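PDB 3D7R: esterase from Staphylococcus aureus subsp. aureus USA300_TCH1516, which probably hydrolyses ester bonds, as a putative esterase of the alpha/beta hydrolase fold. Local coordinates for residues K195-N209 / V259-M273. Sequence-based numbering, arbitrary orientation.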
ATOM      1  N   LYS A 195       1.759   0.187  14.974  1.00  7.03           N
ATOM      2  CA  LYS A 195       1.257   1.329  14.204  1.00  6.61           C
ATOM      3  C   LYS A 195       0.863   0.875  12.814  1.00  6.40           C
ATOM      4  O   LYS A 195       1.346  -0.156  12.343  1.00  6.58           O
ATOM      5  CB  LYS A 195       2.322   2.443  14.092  1.00  6.39           C
ATOM      6  CG  LYS A 195       2.701   3.133  15.416  1.00  5.73           C
ATOM      7  CD  LYS A 195       3.844   4.176  15.200  1.00  6.68           C
ATOM      8  CE  LYS A 195       4.166   4.907  16.523  1.00  6.59           C
ATOM      9  NZ  LYS A 195       5.091   4.068  17.359  1.00  8.24           N
ATOM     10  N   LEU A 196       0.004   1.660  12.156  1.00  6.58           N
ATOM     11  CA  LEU A 196      -0.409   1.399  10.762  1.00  7.04           C
ATOM     12  C   LEU A 196      -0.179   2.637   9.889  1.00  7.28           C
ATOM     13  O   LEU A 196      -0.671   3.729  10.218  1.00  7.38           O
ATOM     14  CB  LEU A 196      -1.893   0.987  10.688  1.00  6.78           C
ATOM     15  CG  LEU A 196      -2.518   0.829   9.281  1.00  6.94           C
ATOM     16  CD1 LEU A 196      -1.754  -0.245   8.470  1.00  4.04           C
ATOM     17  CD2 LEU A 196      -4.010   0.476   9.414  1.00  5.65           C
ATOM     18  N   TYR A 197       0.579   2.471   8.799  1.00  7.38           N
ATOM     19  CA  TYR A 197       0.919   3.599   7.904  1.00  7.21           C
ATOM     20  C   TYR A 197       0.227   3.404   6.567  1.00  7.62           C
ATOM     21  O   TYR A 197       0.302   2.319   5.986  1.00  7.22           O
ATOM     22  CB  TYR A 197       2.445   3.724   7.714  1.00  7.44           C
ATOM     23  CG  TYR A 197       3.116   4.438   8.859  1.00  6.87           C
ATOM     24  CD1 TYR A 197       3.482   5.787   8.759  1.00  5.84           C
ATOM     25  CD2 TYR A 197       3.370   3.763  10.060  1.00  7.79           C
ATOM     26  CE1 TYR A 197       4.078   6.453   9.851  1.00  6.74           C
ATOM     27  CE2 TYR A 197       3.975   4.411  11.148  1.00  7.58           C
ATOM     28  CZ  TYR A 197       4.322   5.751  11.028  1.00  9.02           C
ATOM     29  OH  TYR A 197       4.889   6.376  12.109  1.00  9.19           O
ATOM     30  N   LEU A 198      -0.458   4.447   6.097  1.00  7.59           N
ATOM     31  CA  LEU A 198      -1.188   4.383   4.831  1.00  7.84           C
ATOM     32  C   LEU A 198      -0.696   5.482   3.914  1.00  8.02           C
ATOM     33  O   LEU A 198      -0.766   6.665   4.270  1.00  7.92           O
ATOM     34  CB  LEU A 198      -2.695   4.547   5.075  1.00  7.80           C
ATOM     35  CG  LEU A 198      -3.388   3.593   6.066  1.00  7.47           C
ATOM     36  CD1 LEU A 198      -4.908   3.873   6.112  1.00  7.70           C
ATOM     37  CD2 LEU A 198      -3.138   2.128   5.699  1.00  6.40           C
ATOM     38  N   ILE A 199      -0.181   5.111   2.745  1.00  8.75           N
ATOM     39  CA  ILE A 199       0.284   6.100   1.764  1.00  9.35           C
ATOM     40  C   ILE A 199      -0.657   6.104   0.547  1.00 10.16           C
ATOM     41  O   ILE A 199      -0.747   5.119  -0.194  1.00  9.45           O
ATOM     42  CB  ILE A 199       1.763   5.849   1.311  1.00 10.03           C
ATOM     43  CG1 ILE A 199       2.723   5.847   2.510  1.00 11.65           C
ATOM     44  CG2 ILE A 199       2.198   6.877   0.231  1.00  8.36           C
ATOM     45  CD1 ILE A 199       4.067   5.129   2.253  1.00 12.40           C
ATOM     46  N   SER A 200      -1.368   7.211   0.344  1.00  9.91           N
ATOM     47  CA  SER A 200      -2.344   7.297  -0.745  1.00 10.23           C
ATOM     48  C   SER A 200      -3.231   6.040  -0.841  1.00 10.00           C
ATOM     49  O   SER A 200      -3.349   5.454  -1.939  1.00 10.43           O
ATOM     50  CB  SER A 200      -1.633   7.525  -2.092  1.00  9.60           C
ATOM     51  OG  SER A 200      -1.057   8.807  -2.144  1.00 13.67           O
ATOM     52  N   PRO A 201      -3.863   5.630   0.284  1.00  9.40           N
ATOM     53  CA  PRO A 201      -4.625   4.380   0.252  1.00  9.23           C
ATOM     54  C   PRO A 201      -5.844   4.545  -0.646  1.00 10.00           C
ATOM     55  O   PRO A 201      -6.446   5.625  -0.660  1.00 10.14           O
ATOM     56  CB  PRO A 201      -5.085   4.193   1.717  1.00  9.09           C
ATOM     57  CG  PRO A 201      -5.079   5.561   2.324  1.00  8.86           C
ATOM     58  CD  PRO A 201      -3.941   6.304   1.604  1.00  8.82           C
ATOM     59  N   ILE A 202      -6.191   3.502  -1.390  1.00  9.17           N
ATOM     60  CA  ILE A 202      -7.431   3.506  -2.166  1.00  9.46           C
ATOM     61  C   ILE A 202      -8.507   2.898  -1.254  1.00  9.65           C
ATOM     62  O   ILE A 202      -8.786   1.695  -1.300  1.00 10.00           O
ATOM     63  CB  ILE A 202      -7.273   2.725  -3.511  1.00  9.69           C
ATOM     64  CG1 ILE A 202      -6.186   3.352  -4.390  1.00  9.86           C
ATOM     65  CG2 ILE A 202      -8.602   2.687  -4.282  1.00  8.82           C
ATOM     66  CD1 ILE A 202      -5.765   2.420  -5.562  1.00 14.00           C
ATOM     67  N   LEU A 203      -9.071   3.739  -0.388  1.00  9.27           N
ATOM     68  CA  LEU A 203      -9.968   3.287   0.671  1.00  9.70           C
ATOM     69  C   LEU A 203     -11.318   2.732   0.212  1.00  9.79           C
ATOM     70  O   LEU A 203     -11.920   1.897   0.897  1.00  9.22           O
ATOM     71  CB  LEU A 203     -10.157   4.407   1.699  1.00  9.84           C
ATOM     72  CG  LEU A 203      -8.823   4.758   2.393  1.00 10.45           C
ATOM     73  CD1 LEU A 203      -8.883   6.096   3.107  1.00 10.50           C
ATOM     74  CD2 LEU A 203      -8.388   3.649   3.353  1.00 10.66           C
ATOM     75  N   ASP A 204     -11.790   3.202  -0.943  1.00 10.11           N
ATOM     76  CA  ASP A 204     -13.057   2.759  -1.506  1.00 10.97           C
ATOM     77  C   ASP A 204     -12.756   2.378  -2.951  1.00 10.75           C
ATOM     78  O   ASP A 204     -12.446   3.255  -3.755  1.00 11.22           O
ATOM     79  CB  ASP A 204     -14.076   3.910  -1.408  1.00 11.34           C
ATOM     80  CG  ASP A 204     -15.430   3.594  -2.055  1.00 12.82           C
ATOM     81  OD1 ASP A 204     -15.619   2.504  -2.635  1.00 13.37           O
ATOM     82  OD2 ASP A 204     -16.312   4.479  -1.990  1.00 15.25           O
ATOM     83  N   ALA A 205     -12.817   1.083  -3.271  1.00 10.51           N
ATOM     84  CA  ALA A 205     -12.449   0.601  -4.605  1.00 11.15           C
ATOM     85  C   ALA A 205     -13.421   1.014  -5.719  1.00 11.24           C
ATOM     86  O   ALA A 205     -13.098   0.889  -6.902  1.00 11.16           O
ATOM     87  CB  ALA A 205     -12.278  -0.918  -4.609  1.00 10.57           C
ATOM     88  N   THR A 206     -14.618   1.467  -5.351  1.00 11.61           N
ATOM     89  CA  THR A 206     -15.601   1.905  -6.348  1.00 12.10           C
ATOM     90  C   THR A 206     -15.267   3.286  -6.901  1.00 12.25           C
ATOM     91  O   THR A 206     -15.652   3.608  -8.035  1.00 12.02           O
ATOM     92  CB  THR A 206     -17.026   1.993  -5.782  1.00 12.72           C
ATOM     93  OG1 THR A 206     -17.071   3.012  -4.779  1.00 12.79           O
ATOM     94  CG2 THR A 206     -17.465   0.665  -5.176  1.00 12.53           C
ATOM     95  N   LEU A 207     -14.557   4.084  -6.095  1.00 12.06           N
ATOM     96  CA  LEU A 207     -14.224   5.478  -6.427  1.00 12.47           C
ATOM     97  C   LEU A 207     -15.463   6.248  -6.905  1.00 12.66           C
ATOM     98  O   LEU A 207     -15.411   7.007  -7.883  1.00 11.96           O
ATOM     99  CB  LEU A 207     -13.064   5.551  -7.448  1.00 12.06           C
ATOM    100  CG  LEU A 207     -11.646   5.284  -6.919  1.00 12.96           C
ATOM    101  CD1 LEU A 207     -10.686   4.934  -8.054  1.00 13.53           C
ATOM    102  CD2 LEU A 207     -11.098   6.457  -6.082  1.00 11.95           C
ATOM    103  N   SER A 208     -16.564   6.048  -6.181  1.00 12.90           N
ATOM    104  CA  SER A 208     -17.874   6.594  -6.523  1.00 13.74           C
ATOM    105  C   SER A 208     -18.285   7.732  -5.571  1.00 13.77           C
ATOM    106  O   SER A 208     -19.373   8.268  -5.703  1.00 13.21           O
ATOM    107  CB  SER A 208     -18.931   5.488  -6.456  1.00 14.42           C
ATOM    108  OG  SER A 208     -19.066   5.025  -5.117  1.00 14.78           O
ATOM    109  N   ASN A 209     -17.419   8.079  -4.615  1.00 13.24           N
ATOM    110  CA  ASN A 209     -17.684   9.176  -3.670  1.00 13.76           C
ATOM    111  C   ASN A 209     -18.163  10.405  -4.431  1.00 13.69           C
ATOM    112  O   ASN A 209     -17.457  10.901  -5.313  1.00 13.14           O
ATOM    113  CB  ASN A 209     -16.405   9.510  -2.877  1.00 13.16           C
ATOM    114  CG  ASN A 209     -16.661  10.472  -1.696  1.00 14.95           C
ATOM    115  OD1 ASN A 209     -17.487  11.380  -1.786  1.00 16.18           O
ATOM    116  ND2 ASN A 209     -15.936  10.272  -0.589  1.00  9.56           N
ATOM    117  N   VAL A 259      -3.019   5.267  13.495  1.00  7.26           N
ATOM    118  CA  VAL A 259      -2.904   5.305  12.013  1.00  7.44           C
ATOM    119  C   VAL A 259      -2.246   6.616  11.571  1.00  7.89           C
ATOM    120  O   VAL A 259      -2.533   7.691  12.140  1.00  7.96           O
ATOM    121  CB  VAL A 259      -4.294   5.075  11.306  1.00  7.29           C
ATOM    122  CG1 VAL A 259      -4.176   5.161   9.752  1.00  7.15           C
ATOM    123  CG2 VAL A 259      -4.900   3.711  11.680  1.00  6.05           C
ATOM    124  N   TYR A 260      -1.333   6.516  10.600  1.00  7.64           N
ATOM    125  CA  TYR A 260      -0.591   7.663  10.075  1.00  7.95           C
ATOM    126  C   TYR A 260      -0.798   7.597   8.604  1.00  8.16           C
ATOM    127  O   TYR A 260      -0.467   6.592   7.990  1.00  8.76           O
ATOM    128  CB  TYR A 260       0.907   7.536  10.397  1.00  7.91           C
ATOM    129  CG  TYR A 260       1.141   7.429  11.884  1.00  8.78           C
ATOM    130  CD1 TYR A 260       1.548   8.542  12.611  1.00  9.68           C
ATOM    131  CD2 TYR A 260       0.890   6.231  12.575  1.00  8.91           C
ATOM    132  CE1 TYR A 260       1.724   8.474  13.997  1.00 10.34           C
ATOM    133  CE2 TYR A 260       1.080   6.153  13.972  1.00  9.19           C
ATOM    134  CZ  TYR A 260       1.493   7.286  14.661  1.00  9.31           C
ATOM    135  OH  TYR A 260       1.686   7.255  16.030  1.00 10.68           O
HETATM  136  N   MSE A 261      -1.395   8.630   8.032  1.00  8.22           N
HETATM  137  CA  MSE A 261      -1.785   8.580   6.619  1.00  8.52           C
HETATM  138  C   MSE A 261      -1.152   9.728   5.862  1.00  8.65           C
HETATM  139  O   MSE A 261      -1.061  10.862   6.389  1.00  9.49           O
HETATM  140  CB  MSE A 261      -3.319   8.628   6.487  1.00  8.25           C
HETATM  141  CG  MSE A 261      -3.840   8.572   5.047  1.00  8.91           C
HETATM  142 SE   MSE A 261      -5.744   8.220   5.055  0.75 16.35          SE
HETATM  143  CE  MSE A 261      -6.402   9.856   5.909  1.00  8.62           C
ATOM    144  N   PHE A 262      -0.725   9.435   4.638  1.00  7.84           N
ATOM    145  CA  PHE A 262      -0.090  10.407   3.751  1.00  8.65           C
ATOM    146  C   PHE A 262      -0.847  10.408   2.436  1.00  9.24           C
ATOM    147  O   PHE A 262      -1.192   9.350   1.910  1.00  9.59           O
ATOM    148  CB  PHE A 262       1.388  10.036   3.488  1.00  8.19           C
ATOM    149  CG  PHE A 262       2.234  10.099   4.710  1.00  7.98           C
ATOM    150  CD1 PHE A 262       3.005  11.227   4.966  1.00  8.96           C
ATOM    151  CD2 PHE A 262       2.216   9.053   5.650  1.00  9.18           C
ATOM    152  CE1 PHE A 262       3.771  11.321   6.132  1.00  9.53           C
ATOM    153  CE2 PHE A 262       2.980   9.125   6.810  1.00  9.04           C
ATOM    154  CZ  PHE A 262       3.753  10.271   7.058  1.00 12.34           C
ATOM    155  N   GLY A 263      -1.128  11.594   1.916  1.00  9.57           N
ATOM    156  CA  GLY A 263      -1.802  11.680   0.638  1.00  9.67           C
ATOM    157  C   GLY A 263      -1.671  13.047   0.036  1.00  9.50           C
ATOM    158  O   GLY A 263      -1.158  13.953   0.684  1.00  9.55           O
ATOM    159  N   GLY A 264      -2.124  13.178  -1.215  1.00 10.12           N
ATOM    160  CA  GLY A 264      -2.075  14.455  -1.947  1.00  9.56           C
ATOM    161  C   GLY A 264      -3.454  14.956  -2.294  1.00 10.74           C
ATOM    162  O   GLY A 264      -4.410  14.170  -2.355  1.00 10.23           O
ATOM    163  N   GLY A 265      -3.568  16.266  -2.516  1.00 10.75           N
ATOM    164  CA  GLY A 265      -4.839  16.881  -2.904  1.00 11.44           C
ATOM    165  C   GLY A 265      -5.168  16.681  -4.381  1.00 12.07           C
ATOM    166  O   GLY A 265      -6.301  16.933  -4.802  1.00 11.71           O
ATOM    167  N   ARG A 266      -4.193  16.211  -5.163  1.00 12.18           N
ATOM    168  CA  ARG A 266      -4.416  15.968  -6.601  1.00 13.35           C
ATOM    169  C   ARG A 266      -4.657  14.496  -6.965  1.00 12.90           C
ATOM    170  O   ARG A 266      -4.395  14.071  -8.102  1.00 13.92           O
ATOM    171  CB  ARG A 266      -3.287  16.575  -7.448  1.00 12.79           C
ATOM    172  CG  ARG A 266      -3.297  18.093  -7.367  1.00 17.16           C
ATOM    173  CD  ARG A 266      -2.312  18.804  -8.297  1.00 22.77           C
ATOM    174  NE  ARG A 266      -2.393  20.246  -8.011  1.00 29.10           N
ATOM    175  CZ  ARG A 266      -1.525  21.170  -8.417  1.00 32.19           C
ATOM    176  NH1 ARG A 266      -0.468  20.841  -9.155  1.00 34.22           N
ATOM    177  NH2 ARG A 266      -1.714  22.437  -8.073  1.00 33.47           N
ATOM    178  N   GLU A 267      -5.164  13.721  -6.016  1.00 12.20           N
ATOM    179  CA  GLU A 267      -5.518  12.334  -6.288  1.00 10.94           C
ATOM    180  C   GLU A 267      -6.985  12.084  -5.958  1.00 11.34           C
ATOM    181  O   GLU A 267      -7.492  12.633  -4.987  1.00 10.01           O
ATOM    182  CB  GLU A 267      -4.598  11.353  -5.538  1.00 10.97           C
ATOM    183  CG  GLU A 267      -4.519  11.531  -4.019  1.00 10.82           C
ATOM    184  CD  GLU A 267      -3.705  10.428  -3.341  1.00 12.93           C
ATOM    185  OE1 GLU A 267      -3.941   9.247  -3.659  1.00 12.70           O
ATOM    186  OE2 GLU A 267      -2.832  10.734  -2.500  1.00 13.39           O
HETATM  187  N   MSE A 268      -7.649  11.245  -6.766  1.00 10.74           N
HETATM  188  CA  MSE A 268      -9.106  11.039  -6.679  1.00 11.49           C
HETATM  189  C   MSE A 268      -9.546  10.386  -5.373  1.00 10.48           C
HETATM  190  O   MSE A 268     -10.732  10.355  -5.061  1.00 10.51           O
HETATM  191  CB  MSE A 268      -9.577  10.147  -7.831  1.00 11.86           C
HETATM  192  CG  MSE A 268      -9.833  10.844  -9.147  1.00 16.05           C
HETATM  193 SE   MSE A 268     -10.001   9.469 -10.583  0.75 28.18          SE
HETATM  194  CE  MSE A 268     -10.958   8.129  -9.618  1.00 20.77           C
ATOM    195  N   THR A 269      -8.584   9.839  -4.640  1.00 10.53           N
ATOM    196  CA  THR A 269      -8.812   9.195  -3.334  1.00 10.65           C
ATOM    197  C   THR A 269      -8.941  10.205  -2.227  1.00 10.55           C
ATOM    198  O   THR A 269      -9.214   9.835  -1.086  1.00 10.17           O
ATOM    199  CB  THR A 269      -7.625   8.296  -2.950  1.00 10.98           C
ATOM    200  OG1 THR A 269      -6.412   9.035  -3.140  1.00 13.22           O
ATOM    201  CG2 THR A 269      -7.569   7.053  -3.832  1.00 11.43           C
ATOM    202  N   HIS A 270      -8.714  11.479  -2.542  1.00  9.91           N
ATOM    203  CA  HIS A 270      -8.622  12.473  -1.474  1.00 10.75           C
ATOM    204  C   HIS A 270      -9.928  12.647  -0.666  1.00 10.33           C
ATOM    205  O   HIS A 270      -9.865  12.673   0.567  1.00 10.53           O
ATOM    206  CB  HIS A 270      -8.020  13.803  -1.961  1.00 10.34           C
ATOM    207  CG  HIS A 270      -7.825  14.807  -0.866  1.00 12.87           C
ATOM    208  ND1 HIS A 270      -8.807  15.705  -0.495  1.00 14.11           N
ATOM    209  CD2 HIS A 270      -6.772  15.044  -0.046  1.00 14.44           C
ATOM    210  CE1 HIS A 270      -8.363  16.455   0.498  1.00 13.32           C
ATOM    211  NE2 HIS A 270      -7.130  16.074   0.787  1.00 14.13           N
ATOM    212  N   PRO A 271     -11.102  12.778  -1.332  1.00 10.02           N
ATOM    213  CA  PRO A 271     -12.343  12.762  -0.540  1.00  9.95           C
ATOM    214  C   PRO A 271     -12.497  11.560   0.394  1.00 10.03           C
ATOM    215  O   PRO A 271     -12.912  11.750   1.538  1.00 10.00           O
ATOM    216  CB  PRO A 271     -13.439  12.744  -1.604  1.00 10.05           C
ATOM    217  CG  PRO A 271     -12.823  13.525  -2.739  1.00 10.36           C
ATOM    218  CD  PRO A 271     -11.396  13.012  -2.764  1.00 10.32           C
ATOM    219  N   ASP A 272     -12.170  10.351  -0.079  1.00  9.06           N
ATOM    220  CA  ASP A 272     -12.194   9.155   0.770  1.00  9.30           C
ATOM    221  C   ASP A 272     -11.231   9.209   1.945  1.00  8.74           C
ATOM    222  O   ASP A 272     -11.561   8.759   3.044  1.00  8.71           O
ATOM    223  CB  ASP A 272     -12.007   7.875  -0.065  1.00  9.24           C
ATOM    224  CG  ASP A 272     -13.221   7.592  -0.954  1.00 11.87           C
ATOM    225  OD1 ASP A 272     -14.373   7.789  -0.453  1.00 13.19           O
ATOM    226  OD2 ASP A 272     -13.035   7.216  -2.150  1.00 12.09           O
HETATM  227  N   MSE A 273     -10.039   9.757   1.732  1.00  7.91           N
HETATM  228  CA  MSE A 273      -9.107   9.925   2.850  1.00  8.30           C
HETATM  229  C   MSE A 273      -9.647  10.899   3.892  1.00  8.03           C
HETATM  230  O   MSE A 273      -9.516  10.653   5.096  1.00  8.02           O
HETATM  231  CB  MSE A 273      -7.704  10.362   2.375  1.00  8.46           C
HETATM  232  CG  MSE A 273      -7.012   9.316   1.494  1.00  9.54           C
HETATM  233 SE   MSE A 273      -5.203   9.916   1.090  0.75 14.17          SE
HETATM  234  CE  MSE A 273      -5.581  11.218  -0.299  1.00 15.17           C
TER
HETATM  235  O   HOH W   1     -10.845   5.502  -2.733  1.00 13.00           O
HETATM  236  O   HOH W   2     -15.053   6.441  -3.577  1.00 13.45           O
HETATM  237  O   HOH W   3     -16.643   6.396  -0.098  1.00 16.27           O
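Y197 and Y260, paired on neighbouring parallel strands, lay their rings over one another in an offset stack, centroids 4.7 Å apart and planes 12° from parallel. The rings are shifted so that CB of Y260 sits over the rim of the Y197 face, 3.4 Å from Y197 CE1, while the Y197 hydroxyl lies above the centre of the Y260 ring. Both hydroxyls are held from beyond the strands, by S317 and E320 respectively. F262 follows on the same side and meets the Y197 ring in its plane, where F262 CE2 lies 3.9 Å from Y197 CD1. The opposite face carries L196, V259, L198 and M261, and four backbone hydrogen bonds knit the strands between.

Past the strand ends, E267 has CG between its backbone N and carbonyl carbon (chi1 56°) and runs out extended, putting OE2 2.6 Å from S200 OG, which donates on the syn side; the N-H of G264 takes the anti lone pair of OE2. Two donors thus fix the carboxylate, whose OE1 is hydrogen-bonded to H297.

Farther on, N209 ND2 donates to D272 OD1 at 2.9 Å, descending from above the carboxylate plane. D272 OD1 also lies 4.1 Å from D204 OD2, and bridging waters probably ease this like-charge approach.

An acid after strand 259-264, bonded to a histidine, probably makes E267 and H297 the acid-histidine pair of a catalytic triad, as in other alpha/beta hydrolases.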